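Local coordinates for A rubisco-like protein (PDB 3NWR) that is a RuBisCO-like protein of the RuBisCO superfamily that probably acts as a lyase, at residues M299-Q302 with A303-L307; N286-G289 with M290-R293. All coordinates share one frame; numbering follows the deposited sequence.

Contacts 1 and 2 lie in series on one beta-alpha segment of the barrel domain, their centres about 11 Å apart, and illustrate how a loop can be tied to the helix that follows it. Contact 2 (286-293) belongs to the loop leaving strand 280-284, and contact 1 (299-307) to the start of helix 301-309. Two probable hydrogen bonds join them: Y288 OH to M299 O at 2.7 Å, and M299 N to M291 O at 2.8 Å. Loops of this kind carry the active site in RuBisCO-type barrels. N286 touches E198, close in sequence to the carboxylated K195, so contact 2 probably lies nearer that site.

Contact 1 of 2, residues M299-Q302 with A303-L307; sequences MSFQ and AYQTL
Q305 lays its CB over one face of the F301 ring, a CH-pi contact 3.9 Å from CB to the ring centroid and offset toward the rim. It is the tight side of the first turn of helix 301-309, where Q305 N also bonds nearly straight to F301 O at 2.8 Å. Q302 O is held just as firmly, gripped by three donors: T306 N, Q305 NE2, which reaches a lone pair in the carbonyl plane, and T306 OG1, which comes within 2.7 Å of Q302 O. M299, just ahead of the helix, folds back on the same turn: with CG anti to the backbone N (chi1 -158°) and chi2 extended, SD is carried to the edge of the Y304 ring, a Met-aromatic contact, and 4.0 Å from L307 CD1. The solvent side is confined to the partly exposed Q302 amide, where a water accepts from Q302 NE2 and donates to T306 OG1, while Q302 OE1 is held by L132 N. In the beta-alpha-beta unit from strand 280-284 to strand 315-319, F301 and Q305 pack on M316 and on helix 329-340, whereas A303 and L307 meet strand 126-133 of the N-terminal domain.

Contact 2 of 2, residues N286-G289 with M290-R293; sequences NGYG and MMSR
The Y288 ring has S292 on one face: OG stands 3.3 Å above the ring plane, offset toward the rim, and CB makes a CH-pi contact with its centroid at 3.9 Å. On the opposite side the ring of Y304 comes up, the two planes about 30° apart, while M291 CB approaches CD1 of Y288 obliquely. This is a beta-alpha loop of a TIM barrel, and it shows how a serine can tie down a tight backbone turn while packing on the ring of the very residue whose carbonyl it holds. With its CG anti to the backbone N (chi1 175°), Y288 swings the ring over S292, whose OG, lodged between its own N and carbonyl carbon, turns back to donate to Y288 O at 2.8 Å from above the carbonyl plane. One serine thus covers one face of the ring and holds the carbonyl of the same tyrosine. The next carbonyl, G289 O, takes two donors, S292 N from well above its plane and R293 N at 2.9 Å, closer to that plane. Weak bonds from M290 N to G287 O and from M291 N to Y288 O complete the turn. G287 has a positive phi (107°), a conformation readily adopted by glycine. M290 and M291 pack on M291 and M290 of the second subunit. R293 grips that subunit too: its NH1 bonds to Y119 O and its NH2 to P76 O and V124 O there, while R293 CG rests 3.1 Å from G289 O.

Contact 1 of 2, residues M299-Q302 with A303-L307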
loop_
_atom_site.group_PDB
_atom_site.type_symbol
_atom_site.label_atom_id
_atom_site.label_comp_id
_atom_site.label_asym_id
_atom_site.label_seq_id
_atom_site.Cartn_x
_atom_site.Cartn_y
_atom_site.Cartn_z
ATOM N N MET A 299 3.250 -5.287 -8.544
ATOM C CA MET A 299 4.515 -4.594 -8.721
ATOM C C MET A 299 5.680 -5.541 -8.481
ATOM O O MET A 299 5.784 -6.142 -7.409
ATOM C CB MET A 299 4.587 -3.417 -7.745
ATOM C CG MET A 299 5.552 -2.342 -8.141
ATOM S SD MET A 299 5.488 -0.983 -6.945
ATOM C CE MET A 299 3.784 -0.475 -6.985
ATOM N N SER A 300 6.549 -5.691 -9.479
ATOM C CA SER A 300 7.799 -6.428 -9.279
ATOM C C SER A 300 8.745 -5.623 -8.394
ATOM O O SER A 300 8.599 -4.398 -8.240
ATOM C CB SER A 300 8.487 -6.716 -10.616
ATOM O OG SER A 300 7.632 -7.461 -11.464
ATOM N N PHE A 301 9.730 -6.299 -7.820
ATOM C CA PHE A 301 10.561 -5.650 -6.812
ATOM C C PHE A 301 11.365 -4.479 -7.377
ATOM O O PHE A 301 11.549 -3.477 -6.708
ATOM C CB PHE A 301 11.489 -6.662 -6.123
ATOM C CG PHE A 301 12.233 -6.105 -4.936
ATOM C CD1 PHE A 301 11.628 -6.017 -3.685
ATOM C CD2 PHE A 301 13.544 -5.689 -5.074
ATOM C CE1 PHE A 301 12.337 -5.506 -2.585
ATOM C CE2 PHE A 301 14.254 -5.186 -3.989
ATOM C CZ PHE A 301 13.645 -5.098 -2.741
ATOM N N GLN A 302 11.856 -4.594 -8.608
ATOM C CA GLN A 302 12.677 -3.515 -9.169
ATOM C C GLN A 302 11.957 -2.171 -9.065
ATOM O O GLN A 302 12.541 -1.166 -8.636
ATOM C CB GLN A 302 13.021 -3.819 -10.630
ATOM C CG GLN A 302 14.206 -3.053 -11.183
ATOM C CD GLN A 302 13.936 -1.577 -11.373
ATOM O OE1 GLN A 302 12.796 -1.144 -11.593
ATOM N NE2 GLN A 302 14.998 -0.780 -11.279
ATOM N N ALA A 303 10.685 -2.165 -9.458
ATOM C CA ALA A 303 9.883 -0.950 -9.416
ATOM C C ALA A 303 9.589 -0.535 -7.968
ATOM O O ALA A 303 9.740 0.636 -7.600
ATOM C CB ALA A 303 8.582 -1.140 -10.190
ATOM N N TYR A 304 9.141 -1.501 -7.171
ATOM C CA TYR A 304 8.816 -1.275 -5.765
ATOM C C TYR A 304 9.989 -0.634 -5.018
ATOM O O TYR A 304 9.827 0.384 -4.322
ATOM C CB TYR A 304 8.461 -2.622 -5.134
ATOM C CG TYR A 304 8.071 -2.596 -3.671
ATOM C CD1 TYR A 304 6.833 -2.097 -3.263
ATOM C CD2 TYR A 304 8.927 -3.119 -2.702
ATOM C CE1 TYR A 304 6.479 -2.097 -1.907
ATOM C CE2 TYR A 304 8.578 -3.130 -1.358
ATOM C CZ TYR A 304 7.356 -2.624 -0.974
ATOM O OH TYR A 304 7.026 -2.657 0.362
ATOM N N GLN A 305 11.169 -1.235 -5.150
ATOM C CA GLN A 305 12.358 -0.754 -4.440
ATOM C C GLN A 305 12.845 0.584 -4.993
ATOM O O GLN A 305 13.439 1.373 -4.268
ATOM C CB GLN A 305 13.473 -1.813 -4.446
ATOM C CG GLN A 305 14.062 -2.126 -5.825
ATOM C CD GLN A 305 15.375 -1.414 -6.092
ATOM O OE1 GLN A 305 16.250 -1.352 -5.228
ATOM N NE2 GLN A 305 15.534 -0.903 -7.318
ATOM N N THR A 306 12.581 0.848 -6.272
ATOM C CA THR A 306 12.876 2.176 -6.809
ATOM C C THR A 306 12.072 3.242 -6.064
ATOM O O THR A 306 12.642 4.210 -5.537
ATOM C CB THR A 306 12.581 2.264 -8.312
ATOM O OG1 THR A 306 13.446 1.372 -9.024
ATOM C CG2 THR A 306 12.802 3.686 -8.810
ATOM N N LEU A 307 10.752 3.060 -6.008
ATOM C CA LEU A 307 9.900 4.023 -5.321
ATOM C C LEU A 307 10.303 4.168 -3.862
ATOM O O LEU A 307 10.448 5.283 -3.361
ATOM C CB LEU A 307 8.441 3.604 -5.423
ATOM C CG LEU A 307 7.874 3.576 -6.836
ATOM C CD1 LEU A 307 6.502 2.931 -6.789
ATOM C CD2 LEU A 307 7.796 4.988 -7.396
HETATM O O HOH W 1 15.080 2.197 -11.075
#

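Contact 2 of 2, residues N286-G289 with M290-R293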
loop_
_atom_site.group_PDB
_atom_site.type_symbol
_atom_site.label_atom_id
_atom_site.label_comp_id
_atom_site.label_asym_id
_atom_site.label_seq_id
_atom_site.Cartn_x
_atom_site.Cartn_y
_atom_site.Cartn_z
ATOM N N ASN A 286 6.623 -5.829 5.034
ATOM C CA ASN A 286 5.436 -6.661 5.232
ATOM C C ASN A 286 4.223 -6.076 4.510
ATOM O O ASN A 286 3.961 -4.875 4.593
ATOM C CB ASN A 286 5.145 -6.937 6.725
ATOM C CG ASN A 286 4.678 -5.708 7.480
ATOM O OD1 ASN A 286 3.485 -5.458 7.584
ATOM N ND2 ASN A 286 5.625 -4.946 8.033
ATOM N N GLY A 287 3.517 -6.937 3.775
ATOM C CA GLY A 287 2.390 -6.522 2.965
ATOM C C GLY A 287 2.755 -6.551 1.488
ATOM O O GLY A 287 1.870 -6.548 0.630
ATOM N N TYR A 288 4.051 -6.579 1.189
ATOM C CA TYR A 288 4.493 -6.591 -0.204
ATOM C C TYR A 288 4.017 -7.851 -0.954
ATOM O O TYR A 288 3.832 -7.819 -2.172
ATOM C CB TYR A 288 6.020 -6.392 -0.324
ATOM C CG TYR A 288 6.505 -6.534 -1.748
ATOM C CD1 TYR A 288 6.106 -5.628 -2.728
ATOM C CD2 TYR A 288 7.337 -7.578 -2.120
ATOM C CE1 TYR A 288 6.520 -5.763 -4.042
ATOM C CE2 TYR A 288 7.768 -7.719 -3.441
ATOM C CZ TYR A 288 7.355 -6.804 -4.390
ATOM O OH TYR A 288 7.761 -6.952 -5.705
ATOM N N GLY A 289 3.779 -8.944 -0.231
ATOM C CA GLY A 289 3.229 -10.145 -0.847
ATOM C C GLY A 289 1.866 -9.896 -1.485
ATOM O O GLY A 289 1.544 -10.434 -2.550
ATOM N N MET A 290 1.037 -9.096 -0.828
ATOM C CA MET A 290 -0.238 -8.703 -1.412
ATOM C C MET A 290 -0.036 -7.969 -2.737
ATOM O O MET A 290 -0.863 -8.087 -3.638
ATOM C CB MET A 290 -1.023 -7.819 -0.437
ATOM C CG MET A 290 -2.136 -7.024 -1.093
ATOM S SD MET A 290 -3.148 -6.119 0.101
ATOM C CE MET A 290 -1.934 -4.964 0.698
ATOM N N MET A 291 1.074 -7.241 -2.851
ATOM C CA MET A 291 1.340 -6.417 -4.023
ATOM C C MET A 291 2.067 -7.163 -5.135
ATOM O O MET A 291 2.359 -6.571 -6.177
ATOM C CB MET A 291 2.174 -5.190 -3.619
ATOM C CG MET A 291 1.538 -4.399 -2.506
ATOM S SD MET A 291 2.620 -3.105 -1.879
ATOM C CE MET A 291 3.040 -2.220 -3.378
ATOM N N SER A 292 2.360 -8.451 -4.937
ATOM C CA SER A 292 3.284 -9.132 -5.847
ATOM C C SER A 292 3.138 -10.644 -6.062
ATOM O O SER A 292 3.741 -11.158 -7.005
ATOM C CB SER A 292 4.732 -8.843 -5.420
ATOM O OG SER A 292 5.004 -9.399 -4.138
ATOM N N ARG A 293 2.393 -11.359 -5.212
ATOM C CA ARG A 293 2.349 -12.836 -5.307
ATOM C C ARG A 293 1.750 -13.329 -6.614
ATOM O O ARG A 293 2.104 -14.410 -7.079
ATOM C CB ARG A 293 1.546 -13.491 -4.169
ATOM C CG ARG A 293 2.150 -13.460 -2.767
ATOM C CD ARG A 293 2.984 -14.690 -2.353
ATOM N NE ARG A 293 2.578 -16.021 -2.842
ATOM C CZ ARG A 293 2.075 -17.000 -2.086
ATOM N NH1 ARG A 293 1.843 -16.821 -0.784
ATOM N NH2 ARG A 293 1.807 -18.176 -2.638
#